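Local coordinates for protein phosphodiesterase (Candida albicans, PDB 6CPU) that is a phosphodiesterase of the HD clan, a mostly helical protein whose model holds a zinc ion and a magnesium ion, at residues 206-211 / 230-235; 238-243 / 318-323; 425-430 / 457-462; 432-437 / 541-546. One frame throughout, in Å; residues are numbered along the deposited sequence.

In the fold
The four contacts form two pairs in a largely helical chain. Contacts 1 and 2 share helix 227-242: its tyrosines meet helix 205-216 in the first and the loop 318-323 in the second, and Tyr232 OH probably hydrogen-bonds Thr318 O between them. Contacts 3 and 4 share helix 427-438, with Cys460 of helix 446-462 packing on Phe541 and Val544 of helix 525-547. All four are mainly buried. Aromatic faces dominate the first pair, and contact 2, whose Ala322 is exposed, adds a water bridge. A lysine chain makes contact 3, beside the zinc ligand Asp462, while contact 4, its centre about 27 Å from the centre of the chain, is a small leucine contact with serine and valine.

Contact 1. Residues 206-211 / 230-235; sequences TRLSQL and LVYCVY
Leu208 sets its CD2 methyl on one face of the Tyr232 ring, the two side chains crossing at about a right angle, where helices 205-216 and 227-242 of this largely helical phosphodiesterase meet. The axes of 206-211 and 230-235 come within 10.1 Å at a crossing angle of -60°. The first torsion of Tyr232 (chi1 -164°) sends its ring out toward Leu208. Followed outward, Leu208 stays on the tyrosine throughout. Its CB is 3.9 Å from Tyr232 CE1, its CG sits near CZ, and there the chain forks. CD1 runs to the phenol end, 3.7 Å from Tyr232 OH. CD2 lies 3.5 Å from the ring centroid, directly on its normal, a CH-pi contact. The opposite face is taken by CD2 of Tyr235, displaced toward the rim, which leaves the ring sandwiched. Its hydroxyl is held by a hydrogen bond to Thr318 O.

One turn along, Leu211 puts CD1 3.9 Å from Tyr232 CB. Arg207 NH1 gives Gln210 OE1 a bond that leaves in the guanidinium plane, and NH2 pairs with Asp229. The same guanidinium has Leu211 CD2 over its centre, and that methyl also lies 4.1 Å from Cys233 SG.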
# COMPACT_ATOMS: atom_id res chain seq x y z
N THR A 206 -23.92 -1.49 -10.09
CA THR A 206 -23.33 -0.59 -11.09
C THR A 206 -21.90 -0.22 -10.74
O THR A 206 -21.03 -0.28 -11.61
CB THR A 206 -24.17 0.66 -11.29
OG1 THR A 206 -25.44 0.27 -11.83
CG2 THR A 206 -23.49 1.62 -12.27
N ARG A 207 -21.64 0.15 -9.49
CA ARG A 207 -20.27 0.51 -9.08
C ARG A 207 -19.30 -0.65 -9.22
O ARG A 207 -18.22 -0.49 -9.76
CB ARG A 207 -20.21 1.07 -7.65
CG ARG A 207 -18.89 1.78 -7.32
CD ARG A 207 -18.54 2.84 -8.35
NE ARG A 207 -17.28 3.54 -8.09
CZ ARG A 207 -16.58 4.19 -9.02
NH1 ARG A 207 -17.00 4.23 -10.29
NH2 ARG A 207 -15.44 4.80 -8.70
N LEU A 208 -19.68 -1.83 -8.71
CA LEU A 208 -18.80 -2.99 -8.79
C LEU A 208 -18.47 -3.36 -10.24
O LEU A 208 -17.33 -3.73 -10.56
CB LEU A 208 -19.39 -4.20 -8.04
CG LEU A 208 -19.70 -3.97 -6.55
CD1 LEU A 208 -20.14 -5.28 -5.92
CD2 LEU A 208 -18.53 -3.36 -5.79
N SER A 209 -19.47 -3.23 -11.12
CA SER A 209 -19.24 -3.45 -12.55
C SER A 209 -18.29 -2.40 -13.12
O SER A 209 -17.39 -2.75 -13.87
CB SER A 209 -20.56 -3.46 -13.33
OG SER A 209 -20.29 -3.66 -14.71
N GLN A 210 -18.46 -1.14 -12.75
CA GLN A 210 -17.56 -0.08 -13.22
C GLN A 210 -16.12 -0.38 -12.82
O GLN A 210 -15.19 -0.14 -13.59
CB GLN A 210 -17.98 1.28 -12.68
CG GLN A 210 -19.26 1.80 -13.29
CD GLN A 210 -19.76 3.08 -12.65
OE1 GLN A 210 -19.50 3.36 -11.48
NE2 GLN A 210 -20.49 3.87 -13.43
N LEU A 211 -15.93 -0.91 -11.61
CA LEU A 211 -14.59 -1.21 -11.13
C LEU A 211 -13.95 -2.35 -11.92
O LEU A 211 -12.74 -2.33 -12.16
CB LEU A 211 -14.59 -1.49 -9.62
CG LEU A 211 -15.01 -0.27 -8.77
CD1 LEU A 211 -15.03 -0.60 -7.28
CD2 LEU A 211 -14.16 0.97 -9.03
N LEU A 230 -10.92 1.09 -4.22
CA LEU A 230 -9.62 0.45 -4.40
C LEU A 230 -9.54 -0.91 -3.71
O LEU A 230 -8.92 -1.85 -4.23
CB LEU A 230 -8.50 1.38 -3.94
CG LEU A 230 -8.29 2.58 -4.90
CD1 LEU A 230 -7.56 3.72 -4.19
CD2 LEU A 230 -7.57 2.16 -6.19
N VAL A 231 -10.17 -1.03 -2.55
CA VAL A 231 -10.28 -2.32 -1.87
C VAL A 231 -10.93 -3.34 -2.80
O VAL A 231 -10.44 -4.48 -2.96
CB VAL A 231 -11.09 -2.20 -0.56
CG1 VAL A 231 -11.48 -3.57 0.01
CG2 VAL A 231 -10.30 -1.41 0.47
N TYR A 232 -12.04 -2.94 -3.41
CA TYR A 232 -12.75 -3.87 -4.30
C TYR A 232 -11.92 -4.21 -5.53
O TYR A 232 -11.94 -5.35 -5.98
CB TYR A 232 -14.11 -3.33 -4.72
CG TYR A 232 -14.98 -4.43 -5.29
CD1 TYR A 232 -15.11 -4.60 -6.67
CD2 TYR A 232 -15.64 -5.31 -4.45
CE1 TYR A 232 -15.90 -5.61 -7.20
CE2 TYR A 232 -16.44 -6.33 -4.97
CZ TYR A 232 -16.57 -6.48 -6.34
OH TYR A 232 -17.36 -7.50 -6.86
N CYS A 233 -11.20 -3.23 -6.09
CA CYS A 233 -10.27 -3.50 -7.18
C CYS A 233 -9.25 -4.57 -6.84
O CYS A 233 -8.97 -5.46 -7.65
CB CYS A 233 -9.55 -2.22 -7.62
SG CYS A 233 -10.61 -0.98 -8.41
N VAL A 234 -8.67 -4.50 -5.64
CA VAL A 234 -7.74 -5.53 -5.20
C VAL A 234 -8.44 -6.89 -5.15
O VAL A 234 -7.89 -7.89 -5.61
CB VAL A 234 -7.13 -5.20 -3.83
CG1 VAL A 234 -6.24 -6.34 -3.35
CG2 VAL A 234 -6.32 -3.92 -3.89
N TYR A 235 -9.65 -6.93 -4.62
CA TYR A 235 -10.41 -8.17 -4.55
C TYR A 235 -10.59 -8.78 -5.96
O TYR A 235 -10.35 -9.96 -6.16
CB TYR A 235 -11.76 -7.96 -3.85
CG TYR A 235 -12.78 -9.01 -4.21
CD1 TYR A 235 -12.65 -10.32 -3.75
CD2 TYR A 235 -13.85 -8.72 -5.06
CE1 TYR A 235 -13.59 -11.30 -4.11
CE2 TYR A 235 -14.78 -9.68 -5.41
CZ TYR A 235 -14.64 -10.97 -4.94
OH TYR A 235 -15.58 -11.92 -5.31

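Contact 2. Residues 238-243 / 318-323; sequences IDYAIK and TVLIAL
Tyr240 throws its ring out from helix 227-242 because CG stands opposite the backbone N (chi1 -167°), and Leu320 meets it with CG turned back beside its own backbone N (chi1 -55°). The two side chains cross at about a right angle. Leu320 CB lies 3.6 Å from Tyr240 CD1, while the CD1 methyl of the leucine rests over one face, 4.0 Å above the plane and displaced toward the rim at CG. Further along the loop, Ala322 receives the far end of the tyrosine: its CB comes to 3.3 Å from Tyr240 OH, and its N lies at the ring edge, in the plane. The hydroxyl itself finds its polar partner in Pro297 O, and Phe299 meets the same ring edge-to-face, so the phenol is fixed at its tip as well as along its body.

A water spans the two segments alongside. It accepts from Lys243 NZ at 2.7 Å and donates to Leu320 O at 2.9 Å, sitting in the plane of the Tyr240 ring at its edge. Asp239 OD2 faces the same ammonium, Lys243 NZ, in a long salt bridge of 3.6 Å that may steady the lysine beside this water. The loop is itself paired by backbone hydrogen bonds, Ile321 with Lys300 and Leu323 with Lys298, and Gln301 binds Val319 O and Ile321 N. The whole is an extended loop segment, from the connection between helices 276-292 and 336-348, laid against the later turns of helix 227-242 in this helical phosphodiesterase fold.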
# COMPACT_ATOMS: atom_id res chain seq x y z
N ILE A 238 -7.00 -10.17 -7.15
CA ILE A 238 -6.48 -11.30 -6.40
C ILE A 238 -7.40 -12.52 -6.49
O ILE A 238 -6.91 -13.65 -6.65
CB ILE A 238 -6.20 -10.94 -4.93
CG1 ILE A 238 -5.17 -9.80 -4.85
CG2 ILE A 238 -5.72 -12.15 -4.15
CD1 ILE A 238 -3.76 -10.16 -5.29
N ASP A 239 -8.71 -12.33 -6.40
CA ASP A 239 -9.65 -13.44 -6.54
C ASP A 239 -9.45 -14.12 -7.90
O ASP A 239 -9.40 -15.35 -7.98
CB ASP A 239 -11.10 -12.96 -6.38
CG ASP A 239 -12.11 -14.11 -6.31
OD1 ASP A 239 -11.77 -15.21 -5.85
OD2 ASP A 239 -13.28 -13.89 -6.70
N TYR A 240 -9.29 -13.31 -8.93
CA TYR A 240 -9.10 -13.78 -10.32
C TYR A 240 -7.84 -14.64 -10.45
O TYR A 240 -7.86 -15.68 -11.11
CB TYR A 240 -9.03 -12.57 -11.26
CG TYR A 240 -9.15 -12.89 -12.74
CD1 TYR A 240 -10.37 -13.26 -13.29
CD2 TYR A 240 -8.05 -12.78 -13.58
CE1 TYR A 240 -10.49 -13.53 -14.65
CE2 TYR A 240 -8.16 -13.05 -14.95
CZ TYR A 240 -9.39 -13.42 -15.47
OH TYR A 240 -9.50 -13.70 -16.82
N ALA A 241 -6.76 -14.20 -9.82
CA ALA A 241 -5.50 -14.93 -9.81
C ALA A 241 -5.62 -16.24 -9.02
O ALA A 241 -5.13 -17.27 -9.47
CB ALA A 241 -4.40 -14.07 -9.24
N ILE A 242 -6.26 -16.19 -7.86
CA ILE A 242 -6.46 -17.39 -7.02
C ILE A 242 -7.24 -18.47 -7.79
O ILE A 242 -6.90 -19.65 -7.73
CB ILE A 242 -7.20 -17.05 -5.70
CG1 ILE A 242 -6.31 -16.23 -4.77
CG2 ILE A 242 -7.65 -18.31 -4.97
CD1 ILE A 242 -7.04 -15.59 -3.61
N LYS A 243 -8.27 -18.06 -8.53
CA LYS A 243 -9.08 -18.99 -9.33
C LYS A 243 -8.29 -19.78 -10.38
O LYS A 243 -8.75 -20.83 -10.83
CB LYS A 243 -10.22 -18.25 -10.03
CG LYS A 243 -11.40 -17.93 -9.13
CD LYS A 243 -12.45 -17.15 -9.91
CE LYS A 243 -13.62 -16.74 -9.04
NZ LYS A 243 -14.37 -15.63 -9.70
N THR A 318 -20.33 -8.37 -11.81
CA THR A 318 -19.65 -7.70 -10.69
C THR A 318 -18.25 -8.26 -10.40
O THR A 318 -17.55 -7.74 -9.52
CB THR A 318 -20.47 -7.77 -9.38
OG1 THR A 318 -20.76 -9.14 -9.07
CG2 THR A 318 -21.77 -6.99 -9.53
N VAL A 319 -17.85 -9.30 -11.13
CA VAL A 319 -16.49 -9.83 -11.04
C VAL A 319 -15.91 -10.04 -12.44
O VAL A 319 -16.65 -10.05 -13.42
CB VAL A 319 -16.42 -11.16 -10.25
CG1 VAL A 319 -16.92 -10.96 -8.83
CG2 VAL A 319 -17.20 -12.27 -10.94
N LEU A 320 -14.59 -10.23 -12.51
CA LEU A 320 -13.91 -10.42 -13.79
C LEU A 320 -14.31 -11.78 -14.37
O LEU A 320 -14.26 -12.80 -13.67
CB LEU A 320 -12.39 -10.35 -13.63
CG LEU A 320 -11.82 -9.10 -12.96
CD1 LEU A 320 -10.30 -9.08 -13.06
CD2 LEU A 320 -12.41 -7.81 -13.54
N ILE A 321 -14.75 -11.78 -15.62
CA ILE A 321 -15.22 -13.00 -16.28
C ILE A 321 -14.17 -13.45 -17.29
O ILE A 321 -14.01 -12.83 -18.33
CB ILE A 321 -16.56 -12.78 -17.02
CG1 ILE A 321 -17.62 -12.16 -16.10
CG2 ILE A 321 -17.06 -14.09 -17.60
CD1 ILE A 321 -17.97 -12.99 -14.88
N ALA A 322 -13.45 -14.52 -16.97
CA ALA A 322 -12.39 -15.03 -17.82
C ALA A 322 -12.93 -15.50 -19.17
O ALA A 322 -14.03 -16.06 -19.24
CB ALA A 322 -11.68 -16.18 -17.13
N LEU A 323 -12.17 -15.24 -20.23
CA LEU A 323 -12.42 -15.80 -21.57
C LEU A 323 -11.51 -17.01 -21.79
O LEU A 323 -10.59 -17.25 -21.00
CB LEU A 323 -12.14 -14.75 -22.64
CG LEU A 323 -12.78 -13.38 -22.45
CD1 LEU A 323 -12.24 -12.36 -23.46
CD2 LEU A 323 -14.30 -13.48 -22.53
O HOH W 1 -13.22 -13.61 -11.12

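Contact 3. Residues 425-430 / 457-462; sequences GEHNEY and LIKCAD. With ZN (zinc ion), chain B.
The helix that delivers the zinc ligand Asp462 also sends out Lys459, one turn earlier, to meet His427 and Tyr430 at the start of helix 427-438. The lysine chain leaves extended and then bends twice (chi3 65°, chi4 51°), folding its end up between the two aromatic residues. At the bend, Lys459 CD lies 4.0 Å from Tyr430 CB and close to CG, so it is the aliphatic part of the lysine that packs at the root of the tyrosine. The chain ends with Lys459 NZ 3.4 Å from His427 ND1. A first torsion of 179° turns the imidazole away from its own backbone N, and Phe536 meets the same ring with its plane inclined at about 60°.

At the end of helix 446-462, Asp462 OD1 binds zinc at 2.1 Å. The other oxygen is not a ligand: OD2 accepts a hydrogen bond of 2.7 Å from a water that is itself bound to the metal, so the carboxylate touches the zinc both directly and through water. With His278, a second water, and the consecutive pair His349 and Asp350, this makes the two-histidine, two-aspartate zinc site characteristic of the HD clan of phosphodiesterases.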
# COMPACT_ATOMS: atom_id res chain seq x y z
N GLY A 425 18.21 2.13 -5.55
CA GLY A 425 19.65 2.08 -5.33
C GLY A 425 20.30 0.81 -5.86
O GLY A 425 21.52 0.74 -5.97
N GLU A 426 19.49 -0.20 -6.19
CA GLU A 426 19.97 -1.45 -6.77
C GLU A 426 19.52 -1.62 -8.22
O GLU A 426 19.60 -2.72 -8.77
CB GLU A 426 19.45 -2.65 -5.97
CG GLU A 426 19.81 -2.61 -4.50
CD GLU A 426 21.30 -2.68 -4.27
OE1 GLU A 426 21.94 -3.60 -4.82
OE2 GLU A 426 21.82 -1.79 -3.56
N HIS A 427 19.03 -0.54 -8.83
CA HIS A 427 18.48 -0.56 -10.19
C HIS A 427 19.48 -1.16 -11.19
O HIS A 427 19.13 -2.05 -11.96
CB HIS A 427 18.11 0.86 -10.63
CG HIS A 427 17.56 0.95 -12.02
ND1 HIS A 427 16.22 1.16 -12.28
CD2 HIS A 427 18.17 0.87 -13.23
CE1 HIS A 427 16.03 1.20 -13.59
NE2 HIS A 427 17.20 1.02 -14.18
N ASN A 428 20.72 -0.67 -11.14
CA ASN A 428 21.77 -1.12 -12.06
C ASN A 428 22.08 -2.61 -11.97
O ASN A 428 22.37 -3.25 -12.98
CB ASN A 428 23.05 -0.30 -11.86
CG ASN A 428 22.90 1.16 -12.26
OD1 ASN A 428 23.67 2.01 -11.82
ND2 ASN A 428 21.92 1.44 -13.11
N GLU A 429 21.99 -3.16 -10.76
CA GLU A 429 22.31 -4.57 -10.56
C GLU A 429 21.31 -5.47 -11.29
O GLU A 429 21.71 -6.44 -11.93
CB GLU A 429 22.38 -4.91 -9.06
CG GLU A 429 23.62 -5.72 -8.65
CD GLU A 429 23.38 -7.22 -8.58
OE1 GLU A 429 22.47 -7.64 -7.84
OE2 GLU A 429 24.12 -7.97 -9.24
N TYR A 430 20.02 -5.13 -11.23
CA TYR A 430 18.99 -5.91 -11.95
C TYR A 430 19.06 -5.71 -13.46
O TYR A 430 18.83 -6.65 -14.22
CB TYR A 430 17.57 -5.61 -11.42
CG TYR A 430 17.39 -6.09 -9.99
CD1 TYR A 430 17.09 -7.42 -9.71
CD2 TYR A 430 17.58 -5.22 -8.93
CE1 TYR A 430 16.96 -7.87 -8.39
CE2 TYR A 430 17.45 -5.65 -7.62
CZ TYR A 430 17.14 -6.97 -7.35
OH TYR A 430 17.03 -7.37 -6.04
N LEU A 457 9.42 -7.53 -13.37
CA LEU A 457 8.02 -7.13 -13.56
C LEU A 457 7.58 -6.16 -12.47
O LEU A 457 7.01 -5.11 -12.78
CB LEU A 457 7.11 -8.36 -13.64
CG LEU A 457 7.25 -9.16 -14.95
CD1 LEU A 457 6.31 -10.35 -14.96
CD2 LEU A 457 6.99 -8.26 -16.15
N ILE A 458 7.88 -6.48 -11.21
CA ILE A 458 7.51 -5.58 -10.12
C ILE A 458 8.27 -4.26 -10.24
O ILE A 458 7.71 -3.22 -9.96
CB ILE A 458 7.69 -6.24 -8.73
CG1 ILE A 458 6.88 -5.49 -7.66
CG2 ILE A 458 9.16 -6.35 -8.35
CD1 ILE A 458 6.88 -6.18 -6.31
N LYS A 459 9.52 -4.28 -10.71
CA LYS A 459 10.25 -3.03 -10.95
C LYS A 459 9.55 -2.15 -11.97
O LYS A 459 9.43 -0.94 -11.79
CB LYS A 459 11.68 -3.29 -11.42
CG LYS A 459 12.66 -3.54 -10.28
CD LYS A 459 14.06 -3.87 -10.79
CE LYS A 459 14.69 -2.69 -11.52
NZ LYS A 459 14.62 -1.43 -10.74
N CYS A 460 9.13 -2.77 -13.07
CA CYS A 460 8.45 -2.05 -14.14
C CYS A 460 7.12 -1.48 -13.63
O CYS A 460 6.81 -0.31 -13.84
CB CYS A 460 8.23 -2.97 -15.34
SG CYS A 460 9.73 -3.26 -16.33
N ALA A 461 6.36 -2.31 -12.92
CA ALA A 461 5.09 -1.88 -12.32
C ALA A 461 5.27 -0.71 -11.37
O ALA A 461 4.52 0.27 -11.42
CB ALA A 461 4.43 -3.05 -11.60
N ASP A 462 6.28 -0.79 -10.50
CA ASP A 462 6.51 0.26 -9.52
C ASP A 462 6.82 1.62 -10.16
O ASP A 462 6.44 2.66 -9.62
CB ASP A 462 7.64 -0.14 -8.57
CG ASP A 462 7.74 0.76 -7.36
OD1 ASP A 462 6.70 1.25 -6.82
OD2 ASP A 462 8.89 0.95 -6.93
ZN ZN B . 6.27 1.76 -4.86
O HOH W 2 8.28 1.17 -4.32
O HOH W 3 7.15 3.78 -5.06

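Contact 4. Residues 432-437 / 541-546; sequences NRLKSF and FNSVSD
Phe541 O accepts the backbone N of Ser545 at 2.7 Å, closing the turn that carries Ser543 and Val544, the two residues Leu434 meets. Ser545 OG also lies near this turn, 2.8 Å from Phe541 O and 3.0 Å from Asn542 O.

The contact itself is made by one methyl. Leu434 swings its CG away from the backbone N (chi1 175°), and a second torsion of 52° carries CD2 forward to the other helix. There it meets two residues in succession. The first is Ser543, whose OG is modelled only 3.0 Å from Leu434 CD2; so short a carbon-to-oxygen approach is doubtful in detail, although CB of the serine, at 3.8 Å from the same methyl, stands at an ordinary distance. The second is Val544, with CG2 4.1 Å from Leu434 CD2 and the valine's backbone N equally far. Apart from that doubtful approach, the leucine meets the serine CB and the valine branch and lies near the Val544 backbone N.

Helix 446-462 packs against both helices: Leu456 on Leu434, and Cys460 on Val544 and Phe541. Helix 552-569 lies against helix 525-547 too, through Thr554 and Ile558 on Phe541 and Cys555 on Asn542 and Ser545. Helix 427-438 therefore rests on helices 446-462 and 525-547 together, with Leu434 touching both.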
# COMPACT_ATOMS: atom_id res chain seq x y z
N ASN A 432 21.85 -5.23 -15.10
CA ASN A 432 22.99 -6.06 -15.49
C ASN A 432 22.72 -7.56 -15.35
O ASN A 432 23.26 -8.37 -16.10
CB ASN A 432 24.24 -5.68 -14.69
CG ASN A 432 24.70 -4.26 -14.97
OD1 ASN A 432 24.28 -3.65 -15.95
ND2 ASN A 432 25.56 -3.74 -14.12
N ARG A 433 21.88 -7.94 -14.38
CA ARG A 433 21.45 -9.34 -14.24
C ARG A 433 20.52 -9.76 -15.37
O ARG A 433 20.41 -10.95 -15.69
CB ARG A 433 20.77 -9.56 -12.89
CG ARG A 433 21.74 -9.58 -11.73
CD ARG A 433 21.11 -9.15 -10.42
NE ARG A 433 20.31 -10.20 -9.81
CZ ARG A 433 19.84 -10.16 -8.57
NH1 ARG A 433 20.09 -9.11 -7.78
NH2 ARG A 433 19.12 -11.17 -8.10
N LEU A 434 19.83 -8.79 -15.96
CA LEU A 434 19.03 -9.00 -17.16
C LEU A 434 19.93 -9.19 -18.38
O LEU A 434 19.70 -10.09 -19.20
CB LEU A 434 18.08 -7.81 -17.37
CG LEU A 434 17.22 -7.78 -18.64
CD1 LEU A 434 16.44 -9.08 -18.81
CD2 LEU A 434 16.28 -6.59 -18.59
N LYS A 435 20.95 -8.35 -18.51
CA LYS A 435 21.91 -8.46 -19.61
C LYS A 435 22.69 -9.79 -19.57
O LYS A 435 22.88 -10.42 -20.60
CB LYS A 435 22.86 -7.26 -19.64
CG LYS A 435 22.19 -6.01 -20.17
CD LYS A 435 22.85 -4.72 -19.70
CE LYS A 435 21.95 -3.52 -20.00
NZ LYS A 435 22.55 -2.23 -19.56
N SER A 436 23.11 -10.21 -18.38
CA SER A 436 23.74 -11.53 -18.22
C SER A 436 22.79 -12.67 -18.58
O SER A 436 23.21 -13.67 -19.16
CB SER A 436 24.23 -11.72 -16.78
OG SER A 436 25.30 -10.83 -16.50
N PHE A 437 21.51 -12.52 -18.22
CA PHE A 437 20.49 -13.54 -18.53
C PHE A 437 20.24 -13.64 -20.03
O PHE A 437 20.26 -14.73 -20.60
CB PHE A 437 19.18 -13.22 -17.81
CG PHE A 437 18.12 -14.28 -17.97
CD1 PHE A 437 18.27 -15.53 -17.39
CD2 PHE A 437 16.96 -14.02 -18.69
CE1 PHE A 437 17.30 -16.51 -17.53
CE2 PHE A 437 15.98 -14.99 -18.83
CZ PHE A 437 16.15 -16.24 -18.25
N PHE A 541 12.44 -0.38 -19.58
CA PHE A 541 11.30 -0.91 -20.34
C PHE A 541 11.75 -1.47 -21.70
O PHE A 541 11.37 -2.59 -22.07
CB PHE A 541 10.20 0.14 -20.47
CG PHE A 541 9.36 0.27 -19.22
CD1 PHE A 541 8.36 -0.66 -18.95
CD2 PHE A 541 9.59 1.29 -18.31
CE1 PHE A 541 7.60 -0.56 -17.80
CE2 PHE A 541 8.82 1.39 -17.15
CZ PHE A 541 7.83 0.47 -16.90
N ASN A 542 12.58 -0.71 -22.42
CA ASN A 542 13.22 -1.20 -23.65
C ASN A 542 13.92 -2.53 -23.42
O ASN A 542 13.71 -3.48 -24.17
CB ASN A 542 14.23 -0.18 -24.19
CG ASN A 542 13.56 0.99 -24.89
OD1 ASN A 542 12.49 0.84 -25.49
ND2 ASN A 542 14.19 2.16 -24.84
N SER A 543 14.71 -2.62 -22.36
CA SER A 543 15.44 -3.84 -22.03
C SER A 543 14.51 -5.00 -21.66
O SER A 543 14.74 -6.15 -22.05
CB SER A 543 16.44 -3.57 -20.91
OG SER A 543 17.27 -4.70 -20.70
N VAL A 544 13.46 -4.71 -20.90
CA VAL A 544 12.48 -5.73 -20.50
C VAL A 544 11.61 -6.17 -21.69
O VAL A 544 11.33 -7.36 -21.86
CB VAL A 544 11.61 -5.24 -19.32
CG1 VAL A 544 10.41 -6.16 -19.09
CG2 VAL A 544 12.45 -5.16 -18.04
N SER A 545 11.20 -5.21 -22.52
CA SER A 545 10.40 -5.53 -23.71
C SER A 545 11.20 -6.31 -24.76
O SER A 545 10.62 -7.10 -25.51
CB SER A 545 9.79 -4.26 -24.32
OG SER A 545 10.79 -3.34 -24.70
N ASP A 546 12.51 -6.11 -24.81
CA ASP A 546 13.38 -6.95 -25.64
C ASP A 546 13.28 -8.42 -25.22
O ASP A 546 13.24 -9.30 -26.07
CB ASP A 546 14.85 -6.51 -25.55
CG ASP A 546 15.12 -5.19 -26.25
OD1 ASP A 546 14.20 -4.62 -26.88
OD2 ASP A 546 16.27 -4.70 -26.17